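Local coordinates for protein replicative DNA helicase (Mycobacterium tuberculosis, PDB 2R5U) that probably unwinds double-stranded DNA ahead of the replisome as a hexameric, ATP-dependent 5'-3' helicase, here represented by its N-terminal domain, at residues B[69-74]-B[92-97]; B[63-68]-B[103-108]; B[33-38]-B[110-115]. One frame throughout, in Å; residues are numbered along the deposited sequence.

Contact 1: B[69-74]-B[92-97]; sequences YDAILD and DRRGLL
The Schellman motif that ends helix 84-93 brings Arg94 against the flank of helix 63-77, within the all-helical N-terminal domain of DnaB, where it meets Asp70, Ala71 and Asp74. Gly95 is the first residue to leave helical geometry, with positive phi, and its N takes the carbonyl O of Asp92 at 3.0 Å. Arg94, just before it, is the one residue of 92-97 that touches 69-74. Its CG stands beside the backbone N (chi1 -77°), and bends at chi2 and chi3 carry the guanidinium across to the other helix. There the flat group lies with one face over Ala71 CA, while Asp70 CB sits at its edge, 3.5 Å from Arg94 NH2. The same NH2 forms a salt bridge with Asp74, reaching OD1 at 3.1 Å. The N-H...O angle of 132° makes that bond weak; the side chains pass at a slant, their flat groups 73° apart. A stronger partner is Glu90, in the last turn of helix 84-93, which forms a salt bridge with NE, so two acids hold different nitrogens of one guanidinium. Ala71 and Asp74 also touch Glu90, while Ile72 packs on Val87 of helix 84-93. Tyr69, Ile72 and Leu73 also pack on helices 31-43 and 45-52, so helix 63-77 packs against all three.

Contact 2: B[63-68]-B[103-108]; sequences PAHQNV and APYLHT
Val68 and Leu106 meet where the segments 63-68 and 103-108 cross at -90°, their axes 12.5 Å apart. The CG1 methyl of Val68 approaches Leu106 CD2 at 4.1 Å, and CG2 lies almost as near to the same methyl; the two side chains slide past each other in opposite directions. Tyr105 holds its CG anti to its own N (chi1 -179°), which sends the ring out toward helix 63-77, where the ring edge at CE1 comes 4.5 Å from Val68 CG2. At the far end of that ring His65 crosses at about a right angle. Its CG stands beside its backbone N, anti to the carbonyl carbon, which brings NE2 to the hydroxyl. Each ring presents its edge to the other, with the phenol oxygen near the imidazole plane. The modelled bond from His65 NE2 to Tyr105 OH is weak, with an N-H...O angle of 121°, and the exact place of the hydroxyl is less sure because it sits too close to the ring. A firmer hold on the imidazole is at ND1, hydrogen-bonded to Glu34. The chemistry therefore implies an apolar crossing with one doubtful polar link at its side, and an imidazole whose stronger polar partner is the Glu34 carboxylate.

Contact 3: B[33-38]-B[110-115]; sequences AEQSVL and ISTVPT
Ser36 and Val113 come together where the loop after helix 102-111 passes helix 31-43, their CA atoms 5.8 Å apart. The valine points its CB toward the helix, and its CG1, set beside the backbone N (chi1 -69°), is the branch that touches. This methyl touches both backbone and side-chain atoms of the serine: it lies 3.5 Å from the carbonyl O of Ser36, 3.6 Å from CA and 3.7 Å from CB. Ser36 OG is weakly hydrogen-bonded to the carbonyl of Ala32 one turn back, and meets the same methyl only by van der Waals contact.

Thr112 is the second side chain aimed at the helix, and its two branches do different work. CG2 meets the side of Gln35 at CB, 4.2 Å away. OG1 occupies the cramped place between its own N and carbonyl carbon (chi1 70°); it comes 3.5 Å from the carbonyl O of Gln35 without bonding to it, and its hydrogen bond goes instead to the carbonyl of Leu109. No hydrogen bond joins the two segments, and the 181 Å² they bury rests on van der Waals contact alone.

In the fold, Val113 also packs on Leu43 further along helix 31-43, as does Ile110, which touches Leu42 too. Ser36 and Val37 additionally meet Tyr122 of helix 119-147, and helix 31-43 also packs on helix 63-77, leaving it packed among three other helical elements.

The three contacts are nested along the chain: contact 1 lies inside the loop closed by contact 2, and contact 2 inside that closed by contact 3. Contacts 1 and 2 share helix 63-77, and their centres are 9 Å apart; contacts 2 and 3 share helix 102-111, with centres 11 Å apart; contacts 1 and 3 are 18 Å apart. Leu38 of contact 3 packs on Val68 of contact 2 and on Tyr69 of contact 1, so helix 31-43 touches both. All fall within the DnaB-like N-terminal domain. Asp92 forms a salt bridge with Lys129 of a neighbouring subunit, linking the helix that ends at contact 1 to the hexameric assembly.

Contact 1: B[69-74]-B[92-97]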
loop_
_atom_site.group_PDB
_atom_site.type_symbol
_atom_site.label_atom_id
_atom_site.label_comp_id
_atom_site.label_asym_id
_atom_site.label_seq_id
_atom_site.Cartn_x
_atom_site.Cartn_y
_atom_site.Cartn_z
ATOM N N TYR B 69 -5.571 -5.202 -31.622
ATOM C CA TYR B 69 -6.078 -6.562 -31.697
ATOM C C TYR B 69 -7.200 -6.826 -30.686
ATOM O O TYR B 69 -8.240 -7.399 -31.039
ATOM C CB TYR B 69 -4.932 -7.558 -31.506
ATOM C CG TYR B 69 -5.341 -9.015 -31.614
ATOM C CD1 TYR B 69 -5.423 -9.641 -32.850
ATOM C CD2 TYR B 69 -5.642 -9.766 -30.465
ATOM C CE1 TYR B 69 -5.792 -10.962 -32.957
ATOM C CE2 TYR B 69 -6.009 -11.104 -30.556
ATOM C CZ TYR B 69 -6.084 -11.687 -31.812
ATOM O OH TYR B 69 -6.431 -12.996 -31.947
ATOM N N ASP B 70 -6.974 -6.417 -29.435
ATOM C CA ASP B 70 -7.956 -6.619 -28.347
ATOM C C ASP B 70 -9.265 -5.869 -28.634
ATOM O O ASP B 70 -10.350 -6.400 -28.381
ATOM C CB ASP B 70 -7.393 -6.169 -26.982
ATOM C CG ASP B 70 -6.172 -6.976 -26.529
ATOM O OD1 ASP B 70 -5.824 -8.019 -27.150
ATOM O OD2 ASP B 70 -5.526 -6.538 -25.537
ATOM N N ALA B 71 -9.155 -4.653 -29.178
ATOM C CA ALA B 71 -10.331 -3.876 -29.570
ATOM C C ALA B 71 -11.141 -4.576 -30.692
ATOM O O ALA B 71 -12.373 -4.664 -30.612
ATOM C CB ALA B 71 -9.931 -2.462 -29.988
ATOM N N ILE B 72 -10.453 -5.096 -31.706
ATOM C CA ILE B 72 -11.120 -5.871 -32.777
ATOM C C ILE B 72 -11.832 -7.117 -32.198
ATOM O O ILE B 72 -12.999 -7.388 -32.504
ATOM C CB ILE B 72 -10.133 -6.285 -33.888
ATOM C CG1 ILE B 72 -9.454 -5.048 -34.528
ATOM C CG2 ILE B 72 -10.840 -7.111 -34.954
ATOM C CD1 ILE B 72 -8.266 -5.432 -35.474
ATOM N N LEU B 73 -11.131 -7.874 -31.364
ATOM C CA LEU B 73 -11.723 -9.057 -30.758
ATOM C C LEU B 73 -12.923 -8.693 -29.885
ATOM O O LEU B 73 -13.906 -9.431 -29.855
ATOM C CB LEU B 73 -10.697 -9.835 -29.938
ATOM C CG LEU B 73 -9.584 -10.604 -30.647
ATOM C CD1 LEU B 73 -9.288 -11.815 -29.776
ATOM C CD2 LEU B 73 -9.899 -11.036 -32.085
ATOM N N ASP B 74 -12.835 -7.568 -29.166
ATOM C CA ASP B 74 -13.975 -7.070 -28.365
ATOM C C ASP B 74 -15.236 -6.896 -29.205
ATOM O O ASP B 74 -16.322 -7.352 -28.823
ATOM C CB ASP B 74 -13.650 -5.734 -27.703
ATOM C CG ASP B 74 -13.613 -5.827 -26.205
ATOM O OD1 ASP B 74 -12.557 -6.236 -25.659
ATOM O OD2 ASP B 74 -14.653 -5.489 -25.571
ATOM N N ASP B 92 -10.902 4.427 -28.312
ATOM C CA ASP B 92 -11.227 5.666 -27.598
ATOM C C ASP B 92 -11.994 5.422 -26.281
ATOM O O ASP B 92 -11.707 6.060 -25.277
ATOM C CB ASP B 92 -12.005 6.617 -28.518
ATOM C CG ASP B 92 -12.198 7.994 -27.920
ATOM O OD1 ASP B 92 -11.190 8.709 -27.697
ATOM O OD2 ASP B 92 -13.370 8.365 -27.684
ATOM N N ARG B 93 -12.949 4.493 -26.280
ATOM C CA ARG B 93 -13.630 4.111 -25.036
ATOM C C ARG B 93 -12.640 3.586 -23.995
ATOM O O ARG B 93 -12.820 3.796 -22.805
ATOM C CB ARG B 93 -14.720 3.060 -25.286
ATOM C CG ARG B 93 -16.025 3.652 -25.772
ATOM C CD ARG B 93 -17.144 2.611 -25.816
ATOM N NE ARG B 93 -16.925 1.615 -26.856
ATOM C CZ ARG B 93 -17.518 1.612 -28.051
ATOM N NH1 ARG B 93 -18.408 2.546 -28.378
ATOM N NH2 ARG B 93 -17.222 0.650 -28.918
ATOM N N ARG B 94 -11.592 2.914 -24.458
ATOM C CA ARG B 94 -10.595 2.357 -23.563
ATOM C C ARG B 94 -9.502 3.367 -23.154
ATOM O O ARG B 94 -8.610 3.033 -22.370
ATOM C CB ARG B 94 -9.977 1.117 -24.206
ATOM C CG ARG B 94 -10.858 -0.125 -24.141
ATOM C CD ARG B 94 -10.782 -0.881 -25.444
ATOM N NE ARG B 94 -10.842 -2.329 -25.264
ATOM C CZ ARG B 94 -9.894 -3.173 -25.671
ATOM N NH1 ARG B 94 -8.801 -2.722 -26.308
ATOM N NH2 ARG B 94 -10.041 -4.476 -25.449
ATOM N N GLY B 95 -9.582 4.594 -23.667
ATOM C CA GLY B 95 -8.543 5.610 -23.453
ATOM C C GLY B 95 -7.229 5.338 -24.181
ATOM O O GLY B 95 -6.188 5.909 -23.835
ATOM N N LEU B 96 -7.262 4.476 -25.197
ATOM C CA LEU B 96 -6.028 4.025 -25.861
ATOM C C LEU B 96 -5.812 4.564 -27.272
ATOM O O LEU B 96 -4.769 4.307 -27.877
ATOM C CB LEU B 96 -5.951 2.495 -25.876
ATOM C CG LEU B 96 -5.908 1.766 -24.531
ATOM C CD1 LEU B 96 -6.391 0.345 -24.692
ATOM C CD2 LEU B 96 -4.506 1.813 -23.914
ATOM N N LEU B 97 -6.789 5.303 -27.796
ATOM C CA LEU B 97 -6.727 5.789 -29.174
ATOM C C LEU B 97 -5.548 6.738 -29.404
ATOM O O LEU B 97 -4.848 6.628 -30.420
ATOM C CB LEU B 97 -8.052 6.436 -29.616
ATOM C CG LEU B 97 -8.145 6.826 -31.101
ATOM C CD1 LEU B 97 -7.961 5.610 -32.022
ATOM C CD2 LEU B 97 -9.444 7.538 -31.422
#

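Contact 2: B[63-68]-B[103-108]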
loop_
_atom_site.group_PDB
_atom_site.type_symbol
_atom_site.label_atom_id
_atom_site.label_comp_id
_atom_site.label_asym_id
_atom_site.label_seq_id
_atom_site.Cartn_x
_atom_site.Cartn_y
_atom_site.Cartn_z
ATOM N N PRO B 63 2.991 -3.214 -27.821
ATOM C CA PRO B 63 1.785 -2.882 -27.040
ATOM C C PRO B 63 0.644 -2.205 -27.845
ATOM O O PRO B 63 -0.513 -2.578 -27.678
ATOM C CB PRO B 63 2.323 -1.938 -25.954
ATOM C CG PRO B 63 3.747 -2.337 -25.793
ATOM C CD PRO B 63 4.216 -2.713 -27.157
ATOM N N ALA B 64 0.966 -1.242 -28.709
ATOM C CA ALA B 64 -0.046 -0.624 -29.571
ATOM C C ALA B 64 -0.800 -1.664 -30.421
ATOM O O ALA B 64 -2.010 -1.557 -30.588
ATOM C CB ALA B 64 0.579 0.446 -30.474
ATOM N N HIS B 65 -0.072 -2.655 -30.934
ATOM C CA HIS B 65 -0.647 -3.717 -31.733
ATOM C C HIS B 65 -1.562 -4.626 -30.915
ATOM O O HIS B 65 -2.622 -4.989 -31.391
ATOM C CB HIS B 65 0.420 -4.531 -32.463
ATOM C CG HIS B 65 1.208 -3.739 -33.454
ATOM N ND1 HIS B 65 2.336 -4.228 -34.065
ATOM C CD2 HIS B 65 1.021 -2.489 -33.947
ATOM C CE1 HIS B 65 2.808 -3.325 -34.906
ATOM N NE2 HIS B 65 2.031 -2.258 -34.849
ATOM N N GLN B 66 -1.160 -4.979 -29.685
ATOM C CA GLN B 66 -2.043 -5.757 -28.802
ATOM C C GLN B 66 -3.338 -5.008 -28.526
ATOM O O GLN B 66 -4.400 -5.614 -28.484
ATOM C CB GLN B 66 -1.383 -6.130 -27.454
ATOM C CG GLN B 66 -2.163 -7.222 -26.692
ATOM C CD GLN B 66 -2.119 -8.564 -27.398
ATOM O OE1 GLN B 66 -3.161 -9.117 -27.789
ATOM N NE2 GLN B 66 -0.912 -9.081 -27.612
ATOM N N ASN B 67 -3.238 -3.703 -28.309
ATOM C CA ASN B 67 -4.400 -2.860 -28.019
ATOM C C ASN B 67 -5.379 -2.911 -29.197
ATOM O O ASN B 67 -6.594 -3.063 -29.006
ATOM C CB ASN B 67 -3.999 -1.397 -27.797
ATOM C CG ASN B 67 -3.248 -1.148 -26.460
ATOM O OD1 ASN B 67 -3.350 -1.915 -25.499
ATOM N ND2 ASN B 67 -2.528 -0.034 -26.406
ATOM N N VAL B 68 -4.843 -2.767 -30.411
ATOM C CA VAL B 68 -5.682 -2.778 -31.611
ATOM C C VAL B 68 -6.363 -4.137 -31.737
ATOM O O VAL B 68 -7.586 -4.206 -31.912
ATOM C CB VAL B 68 -4.893 -2.446 -32.884
ATOM C CG1 VAL B 68 -5.802 -2.597 -34.146
ATOM C CG2 VAL B 68 -4.345 -1.030 -32.780
ATOM N N ALA B 103 -6.982 7.367 -35.472
ATOM C CA ALA B 103 -7.475 6.672 -36.655
ATOM C C ALA B 103 -6.481 6.684 -37.813
ATOM O O ALA B 103 -6.452 5.716 -38.585
ATOM C CB ALA B 103 -8.849 7.225 -37.110
ATOM N N PRO B 104 -5.653 7.755 -37.943
ATOM C CA PRO B 104 -4.652 7.730 -39.024
ATOM C C PRO B 104 -3.741 6.500 -38.918
ATOM O O PRO B 104 -3.350 5.940 -39.936
ATOM C CB PRO B 104 -3.834 9.005 -38.776
ATOM C CG PRO B 104 -4.761 9.910 -38.049
ATOM C CD PRO B 104 -5.561 9.009 -37.165
ATOM N N TYR B 105 -3.435 6.070 -37.698
ATOM C CA TYR B 105 -2.645 4.850 -37.525
ATOM C C TYR B 105 -3.368 3.606 -38.057
ATOM O O TYR B 105 -2.755 2.760 -38.711
ATOM C CB TYR B 105 -2.258 4.663 -36.065
ATOM C CG TYR B 105 -1.439 3.433 -35.862
ATOM C CD1 TYR B 105 -1.879 2.415 -35.019
ATOM C CD2 TYR B 105 -0.236 3.266 -36.542
ATOM C CE1 TYR B 105 -1.122 1.272 -34.835
ATOM C CE2 TYR B 105 0.522 2.119 -36.376
ATOM C CZ TYR B 105 0.068 1.136 -35.514
ATOM O OH TYR B 105 0.806 0.001 -35.350
ATOM N N LEU B 106 -4.667 3.498 -37.771
ATOM C CA LEU B 106 -5.483 2.413 -38.322
ATOM C C LEU B 106 -5.509 2.418 -39.845
ATOM O O LEU B 106 -5.459 1.358 -40.469
ATOM C CB LEU B 106 -6.912 2.442 -37.757
ATOM C CG LEU B 106 -7.071 2.429 -36.236
ATOM C CD1 LEU B 106 -8.565 2.425 -35.926
ATOM C CD2 LEU B 106 -6.372 1.208 -35.630
ATOM N N HIS B 107 -5.566 3.608 -40.439
ATOM C CA HIS B 107 -5.520 3.743 -41.896
ATOM C C HIS B 107 -4.162 3.329 -42.474
ATOM O O HIS B 107 -4.116 2.704 -43.522
ATOM C CB HIS B 107 -5.909 5.159 -42.333
ATOM C CG HIS B 107 -7.365 5.452 -42.152
ATOM N ND1 HIS B 107 -8.345 4.791 -42.863
ATOM C CD2 HIS B 107 -8.010 6.295 -41.314
ATOM C CE1 HIS B 107 -9.532 5.237 -42.490
ATOM N NE2 HIS B 107 -9.355 6.150 -41.550
ATOM N N THR B 108 -3.081 3.657 -41.765
ATOM C CA THR B 108 -1.736 3.176 -42.116
ATOM C C THR B 108 -1.660 1.631 -42.109
ATOM O O THR B 108 -1.175 1.024 -43.064
ATOM C CB THR B 108 -0.664 3.776 -41.183
ATOM O OG1 THR B 108 -0.635 5.202 -41.323
ATOM C CG2 THR B 108 0.699 3.228 -41.510
#

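Contact 3: B[33-38]-B[110-115]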
loop_
_atom_site.group_PDB
_atom_site.type_symbol
_atom_site.label_atom_id
_atom_site.label_comp_id
_atom_site.label_asym_id
_atom_site.label_seq_id
_atom_site.Cartn_x
_atom_site.Cartn_y
_atom_site.Cartn_z
ATOM N N ALA B 33 4.864 -8.330 -39.974
ATOM C CA ALA B 33 3.787 -9.331 -39.968
ATOM C C ALA B 33 2.641 -8.944 -39.002
ATOM O O ALA B 33 1.462 -9.176 -39.302
ATOM C CB ALA B 33 4.327 -10.712 -39.690
ATOM N N GLU B 34 2.979 -8.319 -37.875
ATOM C CA GLU B 34 1.939 -7.789 -36.963
ATOM C C GLU B 34 1.045 -6.748 -37.648
ATOM O O GLU B 34 -0.173 -6.738 -37.454
ATOM C CB GLU B 34 2.537 -7.170 -35.693
ATOM C CG GLU B 34 3.196 -8.211 -34.752
ATOM C CD GLU B 34 3.685 -7.677 -33.411
ATOM O OE1 GLU B 34 3.397 -6.521 -33.016
ATOM O OE2 GLU B 34 4.356 -8.476 -32.713
ATOM N N GLN B 35 1.673 -5.842 -38.385
ATOM C CA GLN B 35 0.955 -4.782 -39.118
ATOM C C GLN B 35 0.007 -5.376 -40.148
ATOM O O GLN B 35 -1.154 -5.006 -40.196
ATOM C CB GLN B 35 1.954 -3.808 -39.761
ATOM C CG GLN B 35 2.667 -2.913 -38.754
ATOM C CD GLN B 35 3.858 -2.176 -39.352
ATOM O OE1 GLN B 35 4.385 -2.544 -40.405
ATOM N NE2 GLN B 35 4.303 -1.153 -38.668
ATOM N N SER B 36 0.504 -6.323 -40.933
ATOM C CA SER B 36 -0.276 -7.016 -41.964
ATOM C C SER B 36 -1.485 -7.788 -41.401
ATOM O O SER B 36 -2.577 -7.780 -41.997
ATOM C CB SER B 36 0.622 -7.970 -42.757
ATOM O OG SER B 36 1.618 -7.258 -43.494
ATOM N N VAL B 37 -1.280 -8.462 -40.261
ATOM C CA VAL B 37 -2.380 -9.124 -39.538
ATOM C C VAL B 37 -3.485 -8.143 -39.160
ATOM O O VAL B 37 -4.678 -8.409 -39.402
ATOM C CB VAL B 37 -1.920 -9.856 -38.264
ATOM C CG1 VAL B 37 -3.134 -10.259 -37.418
ATOM C CG2 VAL B 37 -1.175 -11.085 -38.619
ATOM N N LEU B 38 -3.093 -7.020 -38.567
ATOM C CA LEU B 38 -4.057 -6.033 -38.106
ATOM C C LEU B 38 -4.785 -5.367 -39.285
ATOM O O LEU B 38 -5.975 -5.128 -39.210
ATOM C CB LEU B 38 -3.397 -4.996 -37.198
ATOM C CG LEU B 38 -2.889 -5.521 -35.843
ATOM C CD1 LEU B 38 -2.127 -4.427 -35.118
ATOM C CD2 LEU B 38 -4.039 -6.065 -34.973
ATOM N N ILE B 110 -4.133 -0.520 -42.498
ATOM C CA ILE B 110 -4.908 -1.000 -43.636
ATOM C C ILE B 110 -4.086 -0.918 -44.939
ATOM O O ILE B 110 -4.100 -1.851 -45.744
ATOM C CB ILE B 110 -6.260 -0.236 -43.744
ATOM C CG1 ILE B 110 -7.225 -0.746 -42.660
ATOM C CG2 ILE B 110 -6.870 -0.383 -45.120
ATOM C CD1 ILE B 110 -8.409 0.162 -42.417
ATOM N N SER B 111 -3.353 0.184 -45.098
ATOM C CA SER B 111 -2.463 0.425 -46.246
ATOM C C SER B 111 -1.284 -0.541 -46.370
ATOM O O SER B 111 -0.677 -0.616 -47.436
ATOM C CB SER B 111 -1.916 1.853 -46.206
ATOM O OG SER B 111 -2.957 2.810 -46.144
ATOM N N THR B 112 -0.942 -1.260 -45.299
ATOM C CA THR B 112 0.147 -2.240 -45.355
ATOM C C THR B 112 -0.237 -3.480 -46.163
ATOM O O THR B 112 0.638 -4.177 -46.677
ATOM C CB THR B 112 0.658 -2.676 -43.943
ATOM O OG1 THR B 112 -0.330 -3.476 -43.272
ATOM C CG2 THR B 112 1.012 -1.467 -43.088
ATOM N N VAL B 113 -1.535 -3.759 -46.272
ATOM C CA VAL B 113 -2.004 -4.908 -47.052
ATOM C C VAL B 113 -2.891 -4.521 -48.238
ATOM O O VAL B 113 -3.681 -3.579 -48.137
ATOM C CB VAL B 113 -2.766 -5.960 -46.191
ATOM C CG1 VAL B 113 -1.812 -6.667 -45.245
ATOM C CG2 VAL B 113 -3.943 -5.335 -45.444
ATOM N N PRO B 114 -2.744 -5.235 -49.376
ATOM C CA PRO B 114 -3.767 -5.179 -50.428
ATOM C C PRO B 114 -5.092 -5.762 -49.914
ATOM O O PRO B 114 -5.929 -5.018 -49.391
ATOM C CB PRO B 114 -3.177 -6.052 -51.548
ATOM C CG PRO B 114 -1.711 -6.140 -51.247
ATOM C CD PRO B 114 -1.602 -6.085 -49.758
ATOM N N THR B 115 -5.271 -7.074 -50.047
ATOM C CA THR B 115 -6.446 -7.757 -49.500
ATOM C C THR B 115 -6.214 -8.242 -48.055
ATOM O O THR B 115 -5.187 -7.935 -47.440
ATOM C CB THR B 115 -6.859 -8.958 -50.387
#